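Local atomic coordinates of putative uncharacterized protein (Staphylococcus aureus subsp. aureus Mu50, PDB entry 3FYM), a protein that is of unknown function but is a putative membrane protein that probably binds DNA through its soluble N-terminal helix-turn-helix domain. Residues 6-11 / 66-71; 15-20 / 59-64; 30-35 / 43-48. All blocks are in the same frame, centred on the assembly; numbering follows the deposited sequence.

Interaction 1: residues 6-11 / 66-71; sequences EALKGR and NQLIQA
Leu-8 and Leu-68 meet methyl to methyl between helix 4-14 and helix 65-71, with CD2 of Leu-8 3.7 Å from CD2 of Leu-68. That same CD2 of Leu-68 also reaches CG of Leu-8, at 4.2 Å, so the approach is to the branch point as well as to one arm. The two side chains cross obliquely and arrive differently. Leu-68 leaves its helix pointing at the other segment, with CG lying anti to the backbone N (chi1 179°), and both of its methyls find a partner across the gap. CB of Leu-8 does not point straight across, yet its side-chain end arrives. CG sits beside the backbone N and anti to the carbonyl carbon (chi1 -69°), which swings the branch point across, and chi2 167° turns CD2 rather than CD1 to Leu-68. The remaining arm of Leu-68, CD1, lies 4.2 Å from CB of Ala-7, a looser touch made by the methyl of a residue that faces the partner helix. Here the first and last helices of a five-helix domain come together, a helix-turn-helix fold in which the pair that would probably read DNA, helices 19-26 and 30-37, lies between them in sequence. The backbones stay well apart, 8.7 Å between CA of Ala-7 and CA of Leu-68 at their nearest, and only 99 Å² is buried between the segments. The contact is purely apolar, with no hydrogen bond crossing it. Other parts of the fold complete the surroundings: Leu-8 also packs on Tyr-57 of helix 50-60 and Ile-36 of helix 30-37, while Leu-68 packs on Ile-54 and Ile-63. At the start of helix 65-71, the carboxylate of Glu-64 takes the backbone N of Asn-66 on OE1 and that of Gln-67 on OE2.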
loop_
_atom_site.group_PDB
_atom_site.type_symbol
_atom_site.label_atom_id
_atom_site.label_comp_id
_atom_site.label_asym_id
_atom_site.label_seq_id
_atom_site.Cartn_x
_atom_site.Cartn_y
_atom_site.Cartn_z
ATOM N N GLU A 6 -2.925 7.531 -2.704
ATOM C CA GLU A 6 -3.744 8.053 -3.766
ATOM C C GLU A 6 -3.375 7.411 -5.077
ATOM O O GLU A 6 -4.268 7.113 -5.896
ATOM C CB GLU A 6 -3.605 9.578 -3.892
ATOM C CG GLU A 6 -4.214 10.340 -2.746
ATOM C CD GLU A 6 -3.804 11.793 -2.623
ATOM O OE1 GLU A 6 -2.873 12.296 -3.266
ATOM O OE2 GLU A 6 -4.464 12.448 -1.810
ATOM N N ALA A 7 -2.084 7.186 -5.318
ATOM C CA ALA A 7 -1.679 6.490 -6.550
ATOM C C ALA A 7 -2.283 5.100 -6.583
ATOM O O ALA A 7 -2.806 4.629 -7.596
ATOM C CB ALA A 7 -0.174 6.447 -6.679
ATOM N N LEU A 8 -2.159 4.361 -5.468
ATOM C CA LEU A 8 -2.683 3.007 -5.382
ATOM C C LEU A 8 -4.200 2.971 -5.528
ATOM O O LEU A 8 -4.750 2.213 -6.315
ATOM C CB LEU A 8 -2.242 2.349 -4.049
ATOM C CG LEU A 8 -0.750 2.043 -3.951
ATOM C CD1 LEU A 8 -0.422 1.710 -2.513
ATOM C CD2 LEU A 8 -0.348 0.904 -4.892
ATOM N N LYS A 9 -4.866 3.808 -4.752
ATOM C CA LYS A 9 -6.351 3.867 -4.783
ATOM C C LYS A 9 -6.840 4.239 -6.165
ATOM O O LYS A 9 -7.829 3.691 -6.640
ATOM C CB LYS A 9 -6.858 4.827 -3.729
ATOM C CG LYS A 9 -8.381 4.885 -3.598
ATOM C CD LYS A 9 -8.840 5.809 -2.510
ATOM C CE LYS A 9 -10.336 5.780 -2.294
ATOM N NZ LYS A 9 -10.690 6.623 -1.131
ATOM N N GLY A 10 -6.209 5.216 -6.800
ATOM C CA GLY A 10 -6.601 5.641 -8.105
ATOM C C GLY A 10 -6.575 4.478 -9.072
ATOM O O GLY A 10 -7.479 4.256 -9.903
ATOM N N ARG A 11 -5.488 3.695 -9.061
ATOM C CA ARG A 11 -5.369 2.543 -9.893
ATOM C C ARG A 11 -6.436 1.493 -9.589
ATOM O O ARG A 11 -7.047 0.942 -10.511
ATOM C CB ARG A 11 -3.981 1.930 -9.763
ATOM C CG ARG A 11 -3.765 0.650 -10.543
ATOM C CD ARG A 11 -3.907 0.809 -12.034
ATOM N NE ARG A 11 -3.633 -0.511 -12.661
ATOM C CZ ARG A 11 -3.683 -0.788 -13.957
ATOM N NH1 ARG A 11 -4.022 0.187 -14.800
ATOM N NH2 ARG A 11 -3.432 -2.018 -14.387
ATOM N N ASN A 66 8.981 -1.280 -6.920
ATOM C CA ASN A 66 10.179 -0.591 -6.487
ATOM C C ASN A 66 10.186 0.881 -6.907
ATOM O O ASN A 66 10.584 1.743 -6.135
ATOM C CB ASN A 66 11.444 -1.262 -6.993
ATOM C CG ASN A 66 11.746 -2.575 -6.332
ATOM O OD1 ASN A 66 11.197 -2.935 -5.278
ATOM N ND2 ASN A 66 12.666 -3.293 -6.941
ATOM N N GLN A 67 9.763 1.146 -8.136
ATOM C CA GLN A 67 9.859 2.546 -8.568
ATOM C C GLN A 67 8.721 3.362 -7.967
ATOM O O GLN A 67 8.896 4.538 -7.752
ATOM C CB GLN A 67 10.067 2.781 -10.033
ATOM C CG GLN A 67 8.791 2.550 -10.753
ATOM C CD GLN A 67 8.876 2.445 -12.293
ATOM O OE1 GLN A 67 9.972 2.384 -12.867
ATOM N NE2 GLN A 67 7.774 2.303 -12.970
ATOM N N LEU A 68 7.546 2.764 -7.636
ATOM C CA LEU A 68 6.516 3.490 -6.875
ATOM C C LEU A 68 7.060 3.877 -5.517
ATOM O O LEU A 68 6.914 5.030 -5.085
ATOM C CB LEU A 68 5.288 2.589 -6.729
ATOM C CG LEU A 68 4.131 3.206 -5.921
ATOM C CD1 LEU A 68 3.441 4.313 -6.727
ATOM C CD2 LEU A 68 3.119 2.153 -5.453
ATOM N N ILE A 69 7.642 2.914 -4.814
ATOM C CA ILE A 69 8.197 3.160 -3.479
ATOM C C ILE A 69 9.264 4.252 -3.542
ATOM O O ILE A 69 9.280 5.173 -2.736
ATOM C CB ILE A 69 8.664 1.835 -2.858
ATOM C CG1 ILE A 69 7.461 0.923 -2.578
ATOM C CG2 ILE A 69 9.520 2.069 -1.620
ATOM C CD1 ILE A 69 7.798 -0.537 -2.524
ATOM N N GLN A 70 10.158 4.147 -4.536
ATOM C CA GLN A 70 11.213 5.145 -4.709
ATOM C C GLN A 70 10.643 6.550 -4.941
ATOM O O GLN A 70 11.150 7.511 -4.424
ATOM C CB GLN A 70 12.070 4.704 -5.912
ATOM C CG GLN A 70 13.177 5.625 -6.252
ATOM C CD GLN A 70 13.960 5.082 -7.431
ATOM O OE1 GLN A 70 15.174 4.728 -7.430
ATOM N NE2 GLN A 70 13.243 5.094 -8.502
ATOM N N ALA A 71 9.573 6.651 -5.722
ATOM C CA ALA A 71 8.983 7.958 -6.030
ATOM C C ALA A 71 8.292 8.572 -4.815
ATOM O O ALA A 71 7.962 9.750 -4.821
ATOM C CB ALA A 71 7.971 7.805 -7.165
#

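Interaction 2: residues 15-20 / 59-64; sequences LGMTLT and SVVNIE
CD1 of Leu-15 presses on the branch point of Val-61, 3.7 Å from CB and 3.9 Å from CG1 of that valine. A second residue of the same turn comes in alongside: Met-17 brings its sulfur, SD, to 4.3 Å from CG1 of Val-61. Its terminal methyl, CE, lies equally far, 4.3 Å, from CG1 of Val-60. Both residues thus touch CG1 of Val-61. Met-17 reaches this far because its chain runs straight out from the backbone through CG and SD (chi1 -174°) and turns aside only at the last bond, where CE swings toward Val-60.

Behind these side chains stand two helix ends. Gly-16, with a positive phi of 68°, closes helix 4-14 in a Schellman motif, and Thr-18 N-caps helix 19-26 through a weak bond from Glu-21 N to its OG1. Leu-15 lies just before Gly-16 and Met-17 just after it, and both point toward the other segment. Across the gap, Val-61 follows the end of helix 50-60, and Asn-62 is the C-prime residue of a second Schellman motif. Arg-11 NE bonds to Val-61 O and ties this turn back to the first helix, while Leu-22 of helix 19-26 packs on both Met-17 and Val-60.

Val-60 and Val-61 are well covered, whereas Leu-15 lies at the solvent-facing margin. No hydrogen bond spans the two segments, so the join between the turn leading into the helix-turn-helix and the end of helix 50-60 rests on shape and hydrophobic burial.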
loop_
_atom_site.group_PDB
_atom_site.type_symbol
_atom_site.label_atom_id
_atom_site.label_comp_id
_atom_site.label_asym_id
_atom_site.label_seq_id
_atom_site.Cartn_x
_atom_site.Cartn_y
_atom_site.Cartn_z
ATOM N N LEU A 15 -9.394 0.220 -12.246
ATOM C CA LEU A 15 -9.605 -1.188 -12.535
ATOM C C LEU A 15 -11.029 -1.602 -12.168
ATOM O O LEU A 15 -11.395 -2.753 -12.483
ATOM C CB LEU A 15 -8.621 -2.054 -11.779
ATOM C CG LEU A 15 -7.161 -1.980 -12.275
ATOM C CD1 LEU A 15 -6.231 -2.625 -11.248
ATOM C CD2 LEU A 15 -7.036 -2.600 -13.632
ATOM N N GLY A 16 -11.795 -0.739 -11.491
ATOM C CA GLY A 16 -13.108 -1.109 -11.016
ATOM C C GLY A 16 -13.050 -2.143 -9.914
ATOM O O GLY A 16 -14.015 -2.824 -9.652
ATOM N N MET A 17 -11.923 -2.264 -9.217
ATOM C CA MET A 17 -11.714 -3.246 -8.184
ATOM C C MET A 17 -12.179 -2.729 -6.822
ATOM O O MET A 17 -11.844 -1.664 -6.389
ATOM C CB MET A 17 -10.227 -3.631 -8.148
ATOM C CG MET A 17 -9.897 -4.768 -7.190
ATOM S SD MET A 17 -8.147 -5.145 -7.041
ATOM C CE MET A 17 -7.850 -5.789 -8.702
ATOM N N THR A 18 -12.969 -3.574 -6.143
ATOM C CA THR A 18 -13.422 -3.172 -4.786
ATOM C C THR A 18 -12.338 -3.536 -3.757
ATOM O O THR A 18 -11.423 -4.318 -4.000
ATOM C CB THR A 18 -14.737 -3.772 -4.407
ATOM O OG1 THR A 18 -14.462 -5.158 -4.429
ATOM C CG2 THR A 18 -15.875 -3.660 -5.359
ATOM N N LEU A 19 -12.458 -2.917 -2.587
ATOM C CA LEU A 19 -11.633 -3.269 -1.428
ATOM C C LEU A 19 -11.776 -4.723 -1.060
ATOM O O LEU A 19 -10.818 -5.355 -0.697
ATOM C CB LEU A 19 -11.906 -2.375 -0.250
ATOM C CG LEU A 19 -11.398 -0.951 -0.384
ATOM C CD1 LEU A 19 -12.084 -0.091 0.657
ATOM C CD2 LEU A 19 -9.896 -0.895 -0.264
ATOM N N THR A 20 -13.021 -5.233 -1.197
ATOM C CA THR A 20 -13.192 -6.653 -0.904
ATOM C C THR A 20 -12.353 -7.572 -1.757
ATOM O O THR A 20 -11.687 -8.510 -1.362
ATOM C CB THR A 20 -14.705 -7.034 -1.043
ATOM O OG1 THR A 20 -15.483 -6.209 -0.201
ATOM C CG2 THR A 20 -14.919 -8.492 -0.692
ATOM N N SER A 59 1.666 -4.891 -6.693
ATOM C CA SER A 59 1.811 -6.034 -7.593
ATOM C C SER A 59 0.464 -6.528 -8.055
ATOM O O SER A 59 0.281 -6.837 -9.245
ATOM C CB SER A 59 2.639 -7.123 -6.894
ATOM O OG SER A 59 1.874 -7.792 -5.923
ATOM N N VAL A 60 -0.564 -6.587 -7.189
ATOM C CA VAL A 60 -1.879 -7.025 -7.602
ATOM C C VAL A 60 -2.502 -6.116 -8.652
ATOM O O VAL A 60 -3.227 -6.603 -9.548
ATOM C CB VAL A 60 -2.809 -7.156 -6.354
ATOM C CG1 VAL A 60 -4.265 -7.269 -6.765
ATOM C CG2 VAL A 60 -2.361 -8.364 -5.560
ATOM N N VAL A 61 -2.254 -4.831 -8.583
ATOM C CA VAL A 61 -2.836 -3.879 -9.477
ATOM C C VAL A 61 -1.884 -3.466 -10.622
ATOM O O VAL A 61 -2.122 -2.495 -11.335
ATOM C CB VAL A 61 -3.416 -2.646 -8.775
ATOM C CG1 VAL A 61 -4.502 -3.095 -7.809
ATOM C CG2 VAL A 61 -2.369 -1.802 -8.073
ATOM N N ASN A 62 -0.788 -4.191 -10.825
ATOM C CA ASN A 62 0.185 -4.004 -11.915
ATOM C C ASN A 62 0.706 -2.562 -11.972
ATOM O O ASN A 62 0.820 -1.816 -12.961
ATOM C CB ASN A 62 -0.345 -4.547 -13.261
ATOM C CG ASN A 62 -0.432 -6.070 -13.327
ATOM O OD1 ASN A 62 0.580 -6.818 -13.554
ATOM N ND2 ASN A 62 -1.660 -6.544 -13.191
ATOM N N ILE A 63 1.171 -2.220 -10.760
ATOM C CA ILE A 63 2.076 -1.124 -10.602
ATOM C C ILE A 63 3.432 -1.687 -10.185
ATOM O O ILE A 63 3.509 -2.424 -9.204
ATOM C CB ILE A 63 1.570 -0.089 -9.575
ATOM C CG1 ILE A 63 0.294 0.611 -10.067
ATOM C CG2 ILE A 63 2.640 0.946 -9.253
ATOM C CD1 ILE A 63 -0.349 1.489 -9.010
ATOM N N GLU A 64 4.505 -1.340 -10.910
ATOM C CA GLU A 64 5.838 -1.812 -10.567
ATOM C C GLU A 64 6.189 -1.270 -9.162
ATOM O O GLU A 64 6.246 -0.049 -8.983
ATOM C CB GLU A 64 6.845 -1.404 -11.622
ATOM C CG GLU A 64 8.150 -2.197 -11.546
ATOM C CD GLU A 64 9.056 -1.838 -10.344
ATOM O OE1 GLU A 64 9.344 -2.658 -9.449
ATOM O OE2 GLU A 64 9.346 -0.686 -10.162
#

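Interaction 3: residues 30-35 / 43-48; sequences REMLVH and QLPNKN. With ZN (zinc ion), chain B.
The backbone of helix 30-37 runs close beside the loop that follows it, with CA of Met-32 6.5 Å from CA of Leu-44. By its place in the five-helix fold this is the second helix of the helix-turn-helix, probably the recognition helix, and its outer face carries a zinc ion. Glu-31 and His-35, one helical turn apart, hold the metal between them: OE2 of Glu-31 lies 1.9 Å from the zinc and NE2 of His-35 2.0 Å. Glu-31 reaches it by running its chain out extended, CG anti to the backbone N.

The imidazole of His-35 is sandwiched. Over the middle of one face lies CB of Gln-43, 3.6 Å from the ring centroid and only 8° off the normal, a CH-pi contact. The opposite face has the backbone O of Glu-31 above it, offset toward the rim, and SD of Met-32 sits in plane at the edge. ND1 is hydrogen-bonded to OE1 of Glu-40, a second-shell carboxylate that fixes the ring's rotation and would probably make the histidine a stronger zinc ligand. The amide of Gln-43 is turned 54° from the ring.

Away from the metal the contact turns apolar. Met-32 and Leu-44 run alongside each other head to tail, SD of the methionine 3.8 Å from CD2 of the leucine. The methionine chain folds back at chi2 (-53°), which sends CE tightly against Pro-45, 3.4 Å from its CD. Leu-44 continues inward onto Ser-50 and Phe-53 of helix 50-60. A water molecule is also bound to the zinc, and it donates a hydrogen bond to the backbone O of Gln-43, 2.6 Å from the water oxygen.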
loop_
_atom_site.group_PDB
_atom_site.type_symbol
_atom_site.label_atom_id
_atom_site.label_comp_id
_atom_site.label_asym_id
_atom_site.label_seq_id
_atom_site.Cartn_x
_atom_site.Cartn_y
_atom_site.Cartn_z
ATOM N N ARG A 30 -8.971 -5.305 4.857
ATOM C CA ARG A 30 -9.487 -4.058 4.283
ATOM C C ARG A 30 -9.141 -2.869 5.150
ATOM O O ARG A 30 -8.858 -1.818 4.604
ATOM C CB ARG A 30 -10.995 -4.046 3.906
ATOM C CG ARG A 30 -11.890 -4.057 5.046
ATOM C CD ARG A 30 -13.308 -4.141 4.627
ATOM N NE ARG A 30 -13.914 -3.174 3.709
ATOM C CZ ARG A 30 -14.339 -3.386 2.474
ATOM N NH1 ARG A 30 -14.153 -4.535 1.883
ATOM N NH2 ARG A 30 -14.929 -2.373 1.803
ATOM N N GLU A 31 -9.202 -3.001 6.473
ATOM C CA GLU A 31 -8.845 -1.870 7.334
ATOM C C GLU A 31 -7.480 -1.343 6.980
ATOM O O GLU A 31 -7.241 -0.130 6.943
ATOM C CB GLU A 31 -8.884 -2.306 8.798
ATOM C CG GLU A 31 -8.380 -1.278 9.773
ATOM C CD GLU A 31 -8.207 -1.730 11.195
ATOM O OE1 GLU A 31 -8.572 -2.875 11.510
ATOM O OE2 GLU A 31 -7.674 -0.965 12.035
ATOM N N MET A 32 -6.530 -2.251 6.802
ATOM C CA MET A 32 -5.163 -1.878 6.538
ATOM C C MET A 32 -4.989 -1.343 5.129
ATOM O O MET A 32 -4.228 -0.408 4.913
ATOM C CB MET A 32 -4.213 -3.046 6.825
ATOM C CG MET A 32 -4.383 -3.632 8.203
ATOM S SD MET A 32 -4.268 -2.378 9.500
ATOM C CE MET A 32 -4.969 -3.313 10.886
ATOM N N LEU A 33 -5.711 -1.916 4.156
ATOM C CA LEU A 33 -5.702 -1.360 2.807
ATOM C C LEU A 33 -6.193 0.089 2.826
ATOM O O LEU A 33 -5.604 0.936 2.140
ATOM C CB LEU A 33 -6.587 -2.208 1.860
ATOM C CG LEU A 33 -6.062 -3.628 1.612
ATOM C CD1 LEU A 33 -7.101 -4.476 0.876
ATOM C CD2 LEU A 33 -4.752 -3.634 0.818
ATOM N N VAL A 34 -7.262 0.389 3.544
ATOM C CA VAL A 34 -7.747 1.770 3.639
ATOM C C VAL A 34 -6.752 2.644 4.306
ATOM O O VAL A 34 -6.517 3.779 3.902
ATOM C CB VAL A 34 -9.140 1.786 4.288
ATOM C CG1 VAL A 34 -9.588 3.225 4.564
ATOM C CG2 VAL A 34 -10.164 1.085 3.381
ATOM N N HIS A 35 -6.095 2.145 5.396
ATOM C CA HIS A 35 -5.012 2.947 5.988
ATOM C C HIS A 35 -3.931 3.260 4.953
ATOM O O HIS A 35 -3.499 4.426 4.863
ATOM C CB HIS A 35 -4.408 2.294 7.209
ATOM C CG HIS A 35 -5.277 2.206 8.412
ATOM N ND1 HIS A 35 -6.083 3.256 8.811
ATOM C CD2 HIS A 35 -5.464 1.265 9.321
ATOM C CE1 HIS A 35 -6.725 2.881 9.921
ATOM N NE2 HIS A 35 -6.371 1.655 10.293
ATOM N N GLN A 43 -1.269 3.982 11.737
ATOM C CA GLN A 43 -2.412 3.195 12.183
ATOM C C GLN A 43 -2.230 1.709 11.832
ATOM O O GLN A 43 -3.107 0.896 12.164
ATOM C CB GLN A 43 -3.690 3.779 11.606
ATOM C CG GLN A 43 -3.873 5.227 12.015
ATOM C CD GLN A 43 -5.227 5.792 11.673
ATOM O OE1 GLN A 43 -5.305 6.982 11.310
ATOM N NE2 GLN A 43 -6.284 5.067 11.888
ATOM N N LEU A 44 -1.126 1.324 11.210
ATOM C CA LEU A 44 -0.831 -0.079 11.023
ATOM C C LEU A 44 -0.297 -0.653 12.335
ATOM O O LEU A 44 0.574 -0.039 12.953
ATOM C CB LEU A 44 0.196 -0.252 9.930
ATOM C CG LEU A 44 -0.209 0.287 8.542
ATOM C CD1 LEU A 44 0.976 0.176 7.606
ATOM C CD2 LEU A 44 -1.468 -0.371 8.003
ATOM N N PRO A 45 -0.737 -1.828 12.753
ATOM C CA PRO A 45 -0.185 -2.395 13.998
ATOM C C PRO A 45 1.328 -2.529 13.976
ATOM O O PRO A 45 1.964 -2.282 15.003
ATOM C CB PRO A 45 -0.896 -3.740 14.091
ATOM C CG PRO A 45 -2.223 -3.473 13.465
ATOM C CD PRO A 45 -1.888 -2.608 12.264
ATOM N N ASN A 46 1.883 -2.936 12.836
ATOM C CA ASN A 46 3.324 -2.992 12.655
ATOM C C ASN A 46 3.676 -2.126 11.472
ATOM O O ASN A 46 3.536 -2.532 10.308
ATOM C CB ASN A 46 3.832 -4.413 12.476
ATOM C CG ASN A 46 5.333 -4.458 12.525
ATOM O OD1 ASN A 46 6.002 -3.435 12.343
ATOM N ND2 ASN A 46 5.894 -5.637 12.815
ATOM N N LYS A 47 4.099 -0.892 11.743
ATOM C CA LYS A 47 4.418 0.074 10.712
ATOM C C LYS A 47 5.566 -0.368 9.858
ATOM O O LYS A 47 5.743 0.089 8.723
ATOM C CB LYS A 47 4.667 1.409 11.375
ATOM C CG LYS A 47 4.815 2.593 10.421
ATOM C CD LYS A 47 5.250 3.857 11.055
ATOM C CE LYS A 47 4.740 4.460 12.187
ATOM N NZ LYS A 47 5.623 5.664 12.453
ATOM N N ASN A 48 6.420 -1.282 10.374
ATOM C CA ASN A 48 7.499 -1.816 9.574
ATOM C C ASN A 48 7.042 -2.531 8.318
ATOM O O ASN A 48 7.833 -2.683 7.379
ATOM C CB ASN A 48 8.355 -2.806 10.373
ATOM C CG ASN A 48 9.206 -2.092 11.399
ATOM O OD1 ASN A 48 9.544 -0.929 11.222
ATOM N ND2 ASN A 48 9.594 -2.864 12.367
HETATM ZN ZN ZN B . -6.986 0.822 11.972
HETATM O O HOH W 1 -5.459 0.579 13.229
#

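Overall arrangement
From the N terminus, helix 4-14 opens the outermost loop, which interaction 1 closes at helix 65-71. Inside it, interaction 2 joins the turn after helix 4-14 to the end of helix 50-60, and interaction 3 is nested in turn, closing a short loop between helix 30-37 and the chain leading into helix 50-60. None of the three cross. Interactions 1 and 2 have centres about 11 Å apart and touch through Arg-11, Leu-68 and Ile-63. Interactions 2 and 3 meet where Leu-19 packs on helix 30-37 and Thr-20 is probably hydrogen-bonded to Arg-30, joining both helices of the helix-turn-helix. Interactions 1 and 3 lie on opposite sides of the chain's centre and do not touch.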